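Local coordinates for zinc phosphodiesterase ELAC protein 1 (Homo sapiens, PDB 3ZWF) that acts as a zinc-dependent phosphodiesterase in tRNA repair, removing a 2',3'-cyclic phosphate from cleaved tRNAs, and shows some tRNA 3'-processing endonuclease activity, at residues T4-G9 with E37-Q42; A19-L24 with C30-C35; F57-H60 with D64-F67; F67-L72 with V95-F100. All blocks are in the same frame, centred on the assembly; numbering follows the deposited sequence.

Contact 1: residues T4-G9 with E37-Q42; sequences TFLGTG and EGTQTQ. With EDO (1,2-ethanediol), chain K; EDO (1,2-ethanediol), chain J; EDO (1,2-ethanediol), chain G.
Gln42, in the first turn of helix 39-45, reaches across to the corner that the chain turns at Leu6. Its CB lies against Leu6 CB at 3.9 Å. CG stands beside the backbone N, anti to the carbonyl carbon (chi1 -65°), and the chain bends again at chi2, which folds the amide back toward the corner; Gln42 CG itself comes to 3.5 Å from Leu6 O. Gln42 CD lies 3.3 Å from C1 of a 1,2-ethanediol, probably a crystallisation additive. At the tip the two amide atoms part. Gln42 NE2 donates to Leu6 O at 2.8 Å, a nearly straight bond (163°) that arrives almost along the C=O axis and close to the amide plane. Gln42 OE1 accepts from O2 of the same diol at 2.6 Å, and also from Lys45. With both ends engaged, the amide is held against rotation. Beside it, Leu6 CD1 touches Thr39 CG2 at 4.3 Å, a light apolar contact. Leu6 and Gly7 both face Ala21 in a classic beta bulge at the corner. Helix 39-45 thus lies against the end of strand 2-5, with Leu6 set between it and Ala21 and Val23 of strand 21-26.

Contact 2: residues A19-L24 with C30-C35; sequences ASAVVL and CWLFDC
Val22 and Phe33 form an antiparallel hydrogen-bonded pair at the heart of the hairpin made by strands 21-26 and 29-33. Phe33 N gives Val22 O a bond of 2.8 Å, nearly straight at 167°, while the return bond from Val22 N to Phe33 O is more bent. Leu24 and Trp31 repeat the pattern, with Trp31 N to Leu24 O at 2.8 Å and an N-H...O angle of 178°. Between them Val23 and Leu32 make the non-hydrogen-bonded pair, where Val23 CA approaches Trp31 O at 3.3 Å in a CA-H...O contact. On their face Leu32 places CG anti to its backbone N (chi1 177°), which brings CD1 over to Val23 CG2 at 3.7 Å; Val23 CG1 meets Cys30 CB. The opposite face carries Val22, Leu24, Trp31 and Phe33. There Leu24 runs side by side with Trp31, but the approach of CD2 to CE3 is a looser 4.2 Å, and Leu24 CB lies 4.0 Å from Phe33 CE1; Val189 of strand 184-191 touches Leu24, Trp31 and Phe33. Pairing opens toward Ser20 and Asp34. Ser20 O and Cys35 N are close but badly angled for bonding, and the buried Asp34 O has no partner. No solvent side exists here, since every touching residue is buried. Apolar groups fill most of the hairpin, whereas the end where the pairing stops brings polar ones: Asp34 OD2 accepts from His65 ND1 and hydrogen-bonds Thr59 OG1, a second-shell bond that probably orients His65 and strengthens it as a zinc ligand.

Contact 3: residues F57-H60 with D64-F67; sequences FITH and DHFF. With ZN (zinc ion), chain D; ZN (zinc ion), chain E.
His60 and His65, ligands of different zinc ions, press their imidazoles together. His60 NE2 binds one zinc at 2.3 Å, while His65 NE2 and Asp64 OD2 bind the other, each at 2.2 Å. One water bridges the two metals. His62, His180 and Asp251 complete the protein ligands of the first, Asp251 and His311 those of the second; Asp64 is also the proposed proton acceptor, by similarity.

The ring contact is oblique, with planes at 47° and neither a stack nor an edge-to-face pair. His60 CE1 sits over the centre of one His65 face, 3.2 Å from His65 NE2, because chi1 of 68° tucks the His60 ring between its own backbone N and carbonyl carbon. His60 ND1 donates to Thr59 OG1 at 3.0 Å, with the hydroxyl close to the imidazole plane, which together with the zinc bond at NE2 fixes the ring's rotation; Thr59 and His65 share Asp34 as outside partner.

The apolar pair lies on the side away from the metals, where Ile58 CG2 meets Phe66 CB at 4.1 Å; Ile58 CD1 makes van der Waals contact with the carbonyl oxygen of His65. Both segments belong to the loop between strand 53-57 and helix 69-79, which carries the HxHxDH motif of the metallo-beta-lactamase fold. Phe66 packs against Leu107 of the second subunit, while Thr59 and His60 lie against Phe187 and Ser184 of strand 184-191.

Contact 4: residues F67-L72 with V95-F100; sequences FGLPGL and VGLRDF
Leu97 and Phe100, one helical turn apart in helix 97-107, meet Leu69 and Pro70 at the start of helix 69-79. Helix 69-79 links the neighbouring parallel strands 53-57 and 89-94 in a beta-alpha-beta crossover, and helix 97-107 follows strand 89-94. The second segment opens at Val95, and Gly96 takes the N-cap position. There the carboxylate of Glu120 accepts hydrogen bonds from the backbone N of both Gly96 and Arg98, anchoring the first turn. Leu97 comes next, its CG anti to the backbone N (chi1 -178°); CD1 extends to Leu69 CD2 at 4.1 Å, the two side chains crossing at about a right angle. Arg98 and Asp99 lie on the far side of the turn, and the Arg98 guanidinium hydrogen-bonds Val118 O through NH2. Phe100 returns to the contact, and its backbone N closes the turn on Gly96 O at 3.2 Å. With chi1 at 173° the ring extends toward Pro70, and Pro70 CG lies obliquely 3.7 Å from Phe100 CE2. Phe66 meets the same ring edge-to-face, and Leu107 of the second subunit packs on Phe100, while Phe67 of that subunit packs on Pro70. The two segments meet purely through carbon, over a modest 165 Å² of buried surface. Van der Waals and hydrophobic forces therefore join these two helices at the dimer interface, and the polar bonds of these residues are made elsewhere, to the helix backbone, Glu120 and Val118.

Along the chain, contact 2 falls between the two segments of contact 1, contact 3 follows, and contact 4 begins at Phe67, where contact 3 ends. Contacts 1 and 2, with centres about 8 Å apart, share one sheet: strand 2-5 pairs with strand 21-26, which pairs with strand 29-33. Contacts 2 and 3, centres about 9 Å apart, are joined by the Leu32-Phe57 backbone bond. Contact 4 has its centre about 8 Å from that of contact 3. The zinc site of contact 3 lies in the loop after strand 53-57, while helices 39-45, 69-79 and 97-107 carry contacts 1 and 4; contacts 1, 3 and 4 also touch the second subunit, placing the dimer interface near the metal-binding loop.

Contact 1: residues T4-G9 with E37-Q42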
loop_
_atom_site.group_PDB
_atom_site.type_symbol
_atom_site.label_atom_id
_atom_site.label_comp_id
_atom_site.label_asym_id
_atom_site.label_seq_id
_atom_site.Cartn_x
_atom_site.Cartn_y
_atom_site.Cartn_z
ATOM N N THR A 4 4.120 -18.542 -8.591
ATOM C CA THR A 4 2.965 -17.768 -9.015
ATOM C C THR A 4 3.303 -16.272 -9.043
ATOM O O THR A 4 3.687 -15.694 -8.028
ATOM C CB THR A 4 1.759 -17.970 -8.067
ATOM O OG1 THR A 4 1.380 -19.344 -8.038
ATOM C CG2 THR A 4 0.541 -17.102 -8.524
ATOM N N PHE A 5 3.158 -15.654 -10.203
ATOM C CA PHE A 5 3.357 -14.207 -10.347
ATOM C C PHE A 5 2.130 -13.447 -9.917
ATOM O O PHE A 5 1.067 -13.607 -10.488
ATOM C CB PHE A 5 3.749 -13.863 -11.777
ATOM C CG PHE A 5 5.093 -14.403 -12.138
ATOM C CD1 PHE A 5 5.207 -15.708 -12.547
ATOM C CD2 PHE A 5 6.264 -13.655 -11.948
ATOM C CE1 PHE A 5 6.461 -16.281 -12.836
ATOM C CE2 PHE A 5 7.543 -14.250 -12.235
ATOM C CZ PHE A 5 7.615 -15.527 -12.671
ATOM N N LEU A 6 2.267 -12.564 -8.945
ATOM C CA LEU A 6 1.168 -11.735 -8.497
ATOM C C LEU A 6 1.184 -10.340 -9.141
ATOM O O LEU A 6 0.131 -9.763 -9.452
ATOM C CB LEU A 6 1.101 -11.644 -6.974
ATOM C CG LEU A 6 0.866 -12.993 -6.281
ATOM C CD1 LEU A 6 1.110 -12.929 -4.804
ATOM C CD2 LEU A 6 -0.518 -13.592 -6.579
ATOM N N GLY A 7 2.379 -9.815 -9.338
ATOM C CA GLY A 7 2.573 -8.541 -9.986
ATOM C C GLY A 7 3.847 -8.529 -10.782
ATOM O O GLY A 7 4.965 -8.894 -10.273
ATOM N N THR A 8 3.694 -8.093 -12.008
ATOM C CA THR A 8 4.712 -8.184 -13.059
ATOM C C THR A 8 5.075 -6.814 -13.622
ATOM O O THR A 8 5.777 -6.720 -14.599
ATOM C CB THR A 8 4.267 -9.120 -14.151
ATOM O OG1 THR A 8 3.046 -8.650 -14.799
ATOM C CG2 THR A 8 4.009 -10.549 -13.567
ATOM N N GLY A 9 4.555 -5.743 -13.017
ATOM C CA GLY A 9 4.869 -4.433 -13.523
ATOM C C GLY A 9 5.995 -3.728 -12.798
ATOM O O GLY A 9 6.293 -3.995 -11.601
ATOM N N GLU A 37 2.493 -2.524 -3.371
ATOM C CA GLU A 37 1.141 -2.159 -3.056
ATOM C C GLU A 37 0.166 -2.981 -3.893
ATOM O O GLU A 37 0.382 -3.194 -5.090
ATOM C CB GLU A 37 0.966 -0.668 -3.329
ATOM C CG GLU A 37 -0.472 -0.271 -3.124
ATOM C CD GLU A 37 -0.710 1.207 -2.934
ATOM O OE1 GLU A 37 0.218 2.033 -2.943
ATOM O OE2 GLU A 37 -1.877 1.523 -2.784
ATOM N N GLY A 38 -0.875 -3.492 -3.250
ATOM C CA GLY A 38 -1.871 -4.336 -3.901
ATOM C C GLY A 38 -1.627 -5.825 -3.889
ATOM O O GLY A 38 -2.459 -6.608 -4.364
ATOM N N THR A 39 -0.482 -6.225 -3.374
ATOM C CA THR A 39 -0.191 -7.637 -3.252
ATOM C C THR A 39 -1.254 -8.438 -2.510
ATOM O O THR A 39 -1.673 -9.483 -2.975
ATOM C CB THR A 39 1.195 -7.873 -2.647
ATOM O OG1 THR A 39 2.173 -7.293 -3.516
ATOM C CG2 THR A 39 1.459 -9.377 -2.484
ATOM N N GLN A 40 -1.785 -7.899 -1.411
ATOM C CA GLN A 40 -2.809 -8.654 -0.663
ATOM C C GLN A 40 -4.058 -8.941 -1.509
ATOM O O GLN A 40 -4.680 -10.004 -1.395
ATOM C CB GLN A 40 -3.171 -7.964 0.660
ATOM C CG GLN A 40 -3.770 -6.565 0.499
ATOM C CD GLN A 40 -4.362 -6.061 1.786
ATOM O OE1 GLN A 40 -5.296 -6.682 2.331
ATOM N NE2 GLN A 40 -3.855 -4.903 2.274
ATOM N N THR A 41 -4.457 -7.985 -2.354
ATOM C CA THR A 41 -5.632 -8.115 -3.215
ATOM C C THR A 41 -5.333 -9.075 -4.380
ATOM O O THR A 41 -6.173 -9.872 -4.803
ATOM C CB THR A 41 -6.074 -6.694 -3.659
ATOM O OG1 THR A 41 -4.969 -5.976 -4.230
ATOM C CG2 THR A 41 -6.449 -5.929 -2.436
ATOM N N GLN A 42 -4.107 -9.027 -4.878
ATOM C CA GLN A 42 -3.707 -9.987 -5.916
ATOM C C GLN A 42 -3.771 -11.411 -5.352
ATOM O O GLN A 42 -4.217 -12.336 -6.028
ATOM C CB GLN A 42 -2.295 -9.703 -6.480
ATOM C CG GLN A 42 -2.217 -8.371 -7.224
ATOM C CD GLN A 42 -3.060 -8.356 -8.506
ATOM O OE1 GLN A 42 -4.251 -8.069 -8.482
ATOM N NE2 GLN A 42 -2.415 -8.627 -9.631
HETATM C C1 EDO K . -3.198 -5.237 -7.295
HETATM O O1 EDO K . -2.420 -4.196 -7.859
HETATM C C2 EDO K . -4.677 -5.324 -7.644
HETATM O O2 EDO K . -5.285 -6.305 -6.815
HETATM C C1 EDO J . -4.484 -2.771 -5.853
HETATM O O1 EDO J . -3.323 -2.075 -6.295
HETATM C C2 EDO J . -4.757 -2.658 -4.381
HETATM O O2 EDO J . -5.690 -3.573 -3.918
HETATM C C1 EDO G . -2.995 -19.247 -8.228
HETATM O O1 EDO G . -2.392 -18.287 -9.102
HETATM C C2 EDO G . -2.238 -20.564 -8.136
HETATM O O2 EDO G . -0.976 -20.384 -7.521
#

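Contact 2: residues A19-L24 with C30-C35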
loop_
_atom_site.group_PDB
_atom_site.type_symbol
_atom_site.label_atom_id
_atom_site.label_comp_id
_atom_site.label_asym_id
_atom_site.label_seq_id
_atom_site.Cartn_x
_atom_site.Cartn_y
_atom_site.Cartn_z
ATOM N N ALA A 19 2.162 -4.419 -8.834
ATOM C CA ALA A 19 3.519 -4.191 -8.384
ATOM C C ALA A 19 4.183 -5.508 -7.994
ATOM O O ALA A 19 3.524 -6.537 -7.760
ATOM C CB ALA A 19 3.538 -3.226 -7.235
ATOM N N SER A 20 5.503 -5.464 -7.922
ATOM C CA SER A 20 6.288 -6.695 -7.748
ATOM C C SER A 20 5.833 -7.594 -6.593
ATOM O O SER A 20 5.748 -7.179 -5.444
ATOM C CB SER A 20 7.761 -6.357 -7.606
ATOM O OG SER A 20 8.201 -5.932 -8.882
ATOM N N ALA A 21 5.545 -8.856 -6.930
ATOM C CA ALA A 21 5.277 -9.923 -5.968
ATOM C C ALA A 21 5.234 -11.267 -6.712
ATOM O O ALA A 21 4.554 -11.398 -7.733
ATOM C CB ALA A 21 3.996 -9.708 -5.232
ATOM N N VAL A 22 5.950 -12.225 -6.162
ATOM C CA VAL A 22 5.989 -13.593 -6.701
ATOM C C VAL A 22 5.963 -14.547 -5.521
ATOM O O VAL A 22 6.669 -14.314 -4.526
ATOM C CB VAL A 22 7.289 -13.909 -7.511
ATOM C CG1 VAL A 22 7.071 -15.189 -8.361
ATOM C CG2 VAL A 22 7.735 -12.725 -8.368
ATOM N N VAL A 23 5.186 -15.624 -5.622
ATOM C CA VAL A 23 5.117 -16.652 -4.575
ATOM C C VAL A 23 5.691 -17.985 -5.035
ATOM O O VAL A 23 5.319 -18.511 -6.064
ATOM C CB VAL A 23 3.686 -16.857 -4.055
ATOM C CG1 VAL A 23 3.596 -18.032 -3.118
ATOM C CG2 VAL A 23 3.213 -15.591 -3.350
ATOM N N LEU A 24 6.640 -18.484 -4.250
ATOM C CA LEU A 24 7.152 -19.837 -4.363
ATOM C C LEU A 24 6.426 -20.741 -3.355
ATOM O O LEU A 24 6.346 -20.463 -2.143
ATOM C CB LEU A 24 8.661 -19.847 -4.105
ATOM C CG LEU A 24 9.349 -21.210 -4.181
ATOM C CD1 LEU A 24 9.219 -21.870 -5.558
ATOM C CD2 LEU A 24 10.822 -21.010 -3.803
ATOM N N CYS A 30 4.043 -21.372 1.494
ATOM C CA CYS A 30 4.245 -20.242 0.574
ATOM C C CYS A 30 5.320 -19.288 1.061
ATOM O O CYS A 30 5.273 -18.815 2.205
ATOM C CB CYS A 30 2.933 -19.447 0.313
ATOM S SG CYS A 30 1.701 -20.349 -0.587
ATOM N N TRP A 31 6.260 -18.976 0.176
ATOM C CA TRP A 31 7.230 -17.900 0.387
ATOM C C TRP A 31 6.992 -16.759 -0.612
ATOM O O TRP A 31 6.940 -16.968 -1.829
ATOM C CB TRP A 31 8.693 -18.359 0.247
ATOM C CG TRP A 31 9.115 -19.421 1.176
ATOM C CD1 TRP A 31 8.464 -19.878 2.284
ATOM C CD2 TRP A 31 10.348 -20.160 1.096
ATOM N NE1 TRP A 31 9.206 -20.880 2.885
ATOM C CE2 TRP A 31 10.357 -21.080 2.164
ATOM C CE3 TRP A 31 11.423 -20.133 0.214
ATOM C CZ2 TRP A 31 11.410 -21.960 2.378
ATOM C CZ3 TRP A 31 12.467 -21.038 0.404
ATOM C CH2 TRP A 31 12.444 -21.933 1.480
ATOM N N LEU A 32 6.834 -15.558 -0.083
ATOM C CA LEU A 32 6.606 -14.382 -0.902
ATOM C C LEU A 32 7.894 -13.594 -1.150
ATOM O O LEU A 32 8.630 -13.256 -0.223
ATOM C CB LEU A 32 5.563 -13.471 -0.215
ATOM C CG LEU A 32 5.222 -12.121 -0.880
ATOM C CD1 LEU A 32 4.560 -12.308 -2.217
ATOM C CD2 LEU A 32 4.322 -11.306 0.068
ATOM N N PHE A 33 8.130 -13.282 -2.407
ATOM C CA PHE A 33 9.273 -12.498 -2.850
ATOM C C PHE A 33 8.731 -11.177 -3.378
ATOM O O PHE A 33 8.072 -11.131 -4.429
ATOM C CB PHE A 33 10.080 -13.248 -3.927
ATOM C CG PHE A 33 10.798 -14.430 -3.398
ATOM C CD1 PHE A 33 10.149 -15.652 -3.247
ATOM C CD2 PHE A 33 12.136 -14.334 -2.991
ATOM C CE1 PHE A 33 10.844 -16.784 -2.722
ATOM C CE2 PHE A 33 12.799 -15.430 -2.447
ATOM C CZ PHE A 33 12.151 -16.652 -2.321
ATOM N N ASP A 34 9.017 -10.133 -2.600
ATOM C CA ASP A 34 8.531 -8.753 -2.784
ATOM C C ASP A 34 7.034 -8.605 -2.507
ATOM O O ASP A 34 6.255 -9.561 -2.522
ATOM C CB ASP A 34 8.957 -8.156 -4.134
ATOM C CG ASP A 34 10.489 -7.792 -4.161
ATOM O OD1 ASP A 34 11.058 -7.687 -3.099
ATOM O OD2 ASP A 34 11.054 -7.581 -5.248
ATOM N N CYS A 35 6.676 -7.376 -2.194
ATOM C CA CYS A 35 5.331 -7.079 -1.691
ATOM C C CYS A 35 4.936 -5.638 -1.990
ATOM O O CYS A 35 4.747 -4.814 -1.111
ATOM C CB CYS A 35 5.237 -7.392 -0.192
ATOM S SG CYS A 35 3.551 -7.532 0.411
#

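Contact 3: residues F57-H60 with D64-F67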
loop_
_atom_site.group_PDB
_atom_site.type_symbol
_atom_site.label_atom_id
_atom_site.label_comp_id
_atom_site.label_asym_id
_atom_site.label_seq_id
_atom_site.Cartn_x
_atom_site.Cartn_y
_atom_site.Cartn_z
ATOM N N PHE A 57 10.503 -12.286 1.550
ATOM C CA PHE A 57 11.808 -11.824 1.148
ATOM C C PHE A 57 11.647 -10.541 0.341
ATOM O O PHE A 57 10.993 -10.550 -0.698
ATOM C CB PHE A 57 12.536 -12.896 0.288
ATOM C CG PHE A 57 12.657 -14.254 0.946
ATOM C CD1 PHE A 57 11.618 -15.174 0.934
ATOM C CD2 PHE A 57 13.848 -14.612 1.581
ATOM C CE1 PHE A 57 11.725 -16.393 1.548
ATOM C CE2 PHE A 57 13.959 -15.831 2.196
ATOM C CZ PHE A 57 12.922 -16.748 2.168
ATOM N N ILE A 58 12.315 -9.475 0.775
ATOM C CA ILE A 58 12.242 -8.172 0.079
ATOM C C ILE A 58 13.556 -7.817 -0.567
ATOM O O ILE A 58 14.613 -7.819 0.105
ATOM C CB ILE A 58 11.831 -7.031 1.081
ATOM C CG1 ILE A 58 10.492 -7.327 1.759
ATOM C CG2 ILE A 58 11.793 -5.678 0.364
ATOM C CD1 ILE A 58 9.261 -7.495 0.818
ATOM N N THR A 59 13.529 -7.602 -1.889
ATOM C CA THR A 59 14.782 -7.426 -2.688
ATOM C C THR A 59 15.438 -6.066 -2.481
ATOM O O THR A 59 16.642 -5.950 -2.464
ATOM C CB THR A 59 14.558 -7.589 -4.171
ATOM O OG1 THR A 59 13.561 -6.649 -4.621
ATOM C CG2 THR A 59 14.104 -9.034 -4.510
ATOM N N HIS A 60 14.619 -5.022 -2.248
ATOM C CA HIS A 60 15.122 -3.673 -2.074
ATOM C C HIS A 60 14.018 -2.760 -1.590
ATOM O O HIS A 60 12.855 -3.062 -1.828
ATOM C CB HIS A 60 15.799 -3.117 -3.312
ATOM C CG HIS A 60 14.903 -2.839 -4.490
ATOM N ND1 HIS A 60 14.259 -3.830 -5.220
ATOM C CD2 HIS A 60 14.742 -1.695 -5.189
ATOM C CE1 HIS A 60 13.632 -3.269 -6.241
ATOM N NE2 HIS A 60 13.907 -1.974 -6.250
ATOM N N ASP A 64 7.491 -0.028 -4.717
ATOM C CA ASP A 64 6.833 -1.028 -5.553
ATOM C C ASP A 64 7.241 -2.465 -5.204
ATOM O O ASP A 64 6.714 -3.411 -5.790
ATOM C CB ASP A 64 7.043 -0.799 -7.092
ATOM C CG ASP A 64 8.461 -0.602 -7.491
ATOM O OD1 ASP A 64 9.221 0.181 -6.848
ATOM O OD2 ASP A 64 8.837 -1.260 -8.483
ATOM N N HIS A 65 8.153 -2.590 -4.230
ATOM C CA HIS A 65 8.553 -3.893 -3.703
ATOM C C HIS A 65 8.223 -4.118 -2.223
ATOM O O HIS A 65 8.489 -5.221 -1.717
ATOM C CB HIS A 65 10.057 -4.105 -4.007
ATOM C CG HIS A 65 10.360 -3.971 -5.463
ATOM N ND1 HIS A 65 10.601 -5.056 -6.286
ATOM C CD2 HIS A 65 10.395 -2.880 -6.258
ATOM C CE1 HIS A 65 10.774 -4.618 -7.520
ATOM N NE2 HIS A 65 10.648 -3.305 -7.527
ATOM N N PHE A 66 7.719 -3.105 -1.499
ATOM C CA PHE A 66 7.423 -3.299 -0.083
ATOM C C PHE A 66 6.271 -2.503 0.517
ATOM O O PHE A 66 5.853 -2.811 1.618
ATOM C CB PHE A 66 8.654 -3.120 0.818
ATOM C CG PHE A 66 9.027 -1.722 1.124
ATOM C CD1 PHE A 66 9.739 -0.971 0.227
ATOM C CD2 PHE A 66 8.704 -1.136 2.365
ATOM C CE1 PHE A 66 10.087 0.359 0.510
ATOM C CE2 PHE A 66 9.086 0.174 2.654
ATOM C CZ PHE A 66 9.794 0.908 1.713
ATOM N N PHE A 67 5.737 -1.533 -0.208
ATOM C CA PHE A 67 4.659 -0.715 0.360
ATOM C C PHE A 67 3.408 -1.539 0.664
ATOM O O PHE A 67 2.561 -1.079 1.450
ATOM C CB PHE A 67 4.271 0.470 -0.542
ATOM C CG PHE A 67 5.186 1.650 -0.492
ATOM C CD1 PHE A 67 6.217 1.776 0.424
ATOM C CD2 PHE A 67 5.030 2.641 -1.437
ATOM C CE1 PHE A 67 7.036 2.894 0.398
ATOM C CE2 PHE A 67 5.860 3.763 -1.453
ATOM C CZ PHE A 67 6.860 3.868 -0.551
HETATM ZN ZN ZN D . 10.874 -1.776 -9.081
HETATM ZN ZN ZN E . 13.712 -0.322 -7.831
HETATM O O HOH W 1 11.663 -0.391 -7.612
#

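Contact 4: residues F67-L72 with V95-F100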
loop_
_atom_site.group_PDB
_atom_site.type_symbol
_atom_site.label_atom_id
_atom_site.label_comp_id
_atom_site.label_asym_id
_atom_site.label_seq_id
_atom_site.Cartn_x
_atom_site.Cartn_y
_atom_site.Cartn_z
ATOM N N PHE A 67 5.737 -1.533 -0.208
ATOM C CA PHE A 67 4.659 -0.715 0.360
ATOM C C PHE A 67 3.408 -1.539 0.664
ATOM O O PHE A 67 2.561 -1.079 1.450
ATOM C CB PHE A 67 4.271 0.470 -0.542
ATOM C CG PHE A 67 5.186 1.650 -0.492
ATOM C CD1 PHE A 67 6.217 1.776 0.424
ATOM C CD2 PHE A 67 5.030 2.641 -1.437
ATOM C CE1 PHE A 67 7.036 2.894 0.398
ATOM C CE2 PHE A 67 5.860 3.763 -1.453
ATOM C CZ PHE A 67 6.860 3.868 -0.551
ATOM N N GLY A 68 3.244 -2.692 0.031
ATOM C CA GLY A 68 2.150 -3.619 0.338
ATOM C C GLY A 68 2.287 -4.451 1.605
ATOM O O GLY A 68 1.357 -5.168 2.004
ATOM N N LEU A 69 3.461 -4.401 2.217
ATOM C CA LEU A 69 3.773 -5.270 3.366
ATOM C C LEU A 69 2.943 -5.033 4.637
ATOM O O LEU A 69 2.414 -5.967 5.218
ATOM C CB LEU A 69 5.306 -5.308 3.621
ATOM C CG LEU A 69 5.759 -6.365 4.624
ATOM C CD1 LEU A 69 5.284 -7.766 4.229
ATOM C CD2 LEU A 69 7.310 -6.329 4.589
ATOM N N PRO A 70 2.758 -3.771 5.052
ATOM C CA PRO A 70 1.945 -3.558 6.264
ATOM C C PRO A 70 0.526 -4.066 6.107
ATOM O O PRO A 70 -0.013 -4.730 7.012
ATOM C CB PRO A 70 1.975 -2.031 6.422
ATOM C CG PRO A 70 3.255 -1.627 5.840
ATOM C CD PRO A 70 3.437 -2.531 4.637
ATOM N N GLY A 71 -0.072 -3.753 4.956
ATOM C CA GLY A 71 -1.413 -4.213 4.637
ATOM C C GLY A 71 -1.524 -5.708 4.628
ATOM O O GLY A 71 -2.459 -6.267 5.183
ATOM N N LEU A 72 -0.563 -6.357 3.978
ATOM C CA LEU A 72 -0.525 -7.814 3.928
ATOM C C LEU A 72 -0.500 -8.435 5.334
ATOM O O LEU A 72 -1.246 -9.366 5.611
ATOM C CB LEU A 72 0.629 -8.300 3.092
ATOM C CG LEU A 72 0.770 -9.820 2.979
ATOM C CD1 LEU A 72 -0.448 -10.479 2.311
ATOM C CD2 LEU A 72 2.065 -10.161 2.233
ATOM N N VAL A 95 18.444 -3.596 5.564
ATOM C CA VAL A 95 18.462 -2.699 6.724
ATOM C C VAL A 95 17.470 -1.552 6.520
ATOM O O VAL A 95 17.509 -0.864 5.504
ATOM C CB VAL A 95 19.890 -2.136 6.981
ATOM C CG1 VAL A 95 19.864 -1.000 8.050
ATOM C CG2 VAL A 95 20.793 -3.243 7.424
ATOM N N GLY A 96 16.632 -1.328 7.535
ATOM C CA GLY A 96 15.594 -0.299 7.514
ATOM C C GLY A 96 14.211 -0.904 7.531
ATOM O O GLY A 96 13.220 -0.258 7.973
ATOM N N LEU A 97 14.111 -2.137 7.057
ATOM C CA LEU A 97 12.805 -2.788 6.944
ATOM C C LEU A 97 12.169 -3.095 8.313
ATOM O O LEU A 97 10.962 -2.950 8.497
ATOM C CB LEU A 97 12.895 -4.068 6.089
ATOM C CG LEU A 97 11.578 -4.794 5.859
ATOM C CD1 LEU A 97 10.608 -3.944 5.032
ATOM C CD2 LEU A 97 11.838 -6.143 5.085
ATOM N N ARG A 98 12.980 -3.549 9.262
ATOM C CA ARG A 98 12.432 -3.934 10.558
ATOM C C ARG A 98 11.713 -2.751 11.231
ATOM O O ARG A 98 10.577 -2.886 11.697
ATOM C CB ARG A 98 13.511 -4.455 11.493
ATOM C CG ARG A 98 12.969 -5.008 12.818
ATOM C CD ARG A 98 14.077 -5.444 13.773
ATOM N NE ARG A 98 14.964 -6.430 13.164
ATOM C CZ ARG A 98 16.290 -6.351 13.116
ATOM N NH1 ARG A 98 16.949 -5.309 13.607
ATOM N NH2 ARG A 98 16.954 -7.348 12.575
ATOM N N ASP A 99 12.388 -1.607 11.273
ATOM C CA ASP A 99 11.812 -0.398 11.940
ATOM C C ASP A 99 10.590 0.099 11.195
ATOM O O ASP A 99 9.622 0.534 11.807
ATOM C CB ASP A 99 12.865 0.700 12.027
ATOM C CG ASP A 99 13.997 0.363 13.023
ATOM O OD1 ASP A 99 13.811 -0.526 13.889
ATOM O OD2 ASP A 99 15.073 1.003 12.929
ATOM N N PHE A 100 10.605 0.005 9.863
ATOM C CA PHE A 100 9.480 0.390 9.048
ATOM C C PHE A 100 8.239 -0.381 9.460
ATOM O O PHE A 100 7.162 0.196 9.683
ATOM C CB PHE A 100 9.731 0.183 7.551
ATOM C CG PHE A 100 8.522 0.417 6.717
ATOM C CD1 PHE A 100 8.055 1.693 6.515
ATOM C CD2 PHE A 100 7.833 -0.644 6.140
ATOM C CE1 PHE A 100 6.897 1.913 5.751
ATOM C CE2 PHE A 100 6.705 -0.426 5.342
ATOM C CZ PHE A 100 6.254 0.846 5.149
#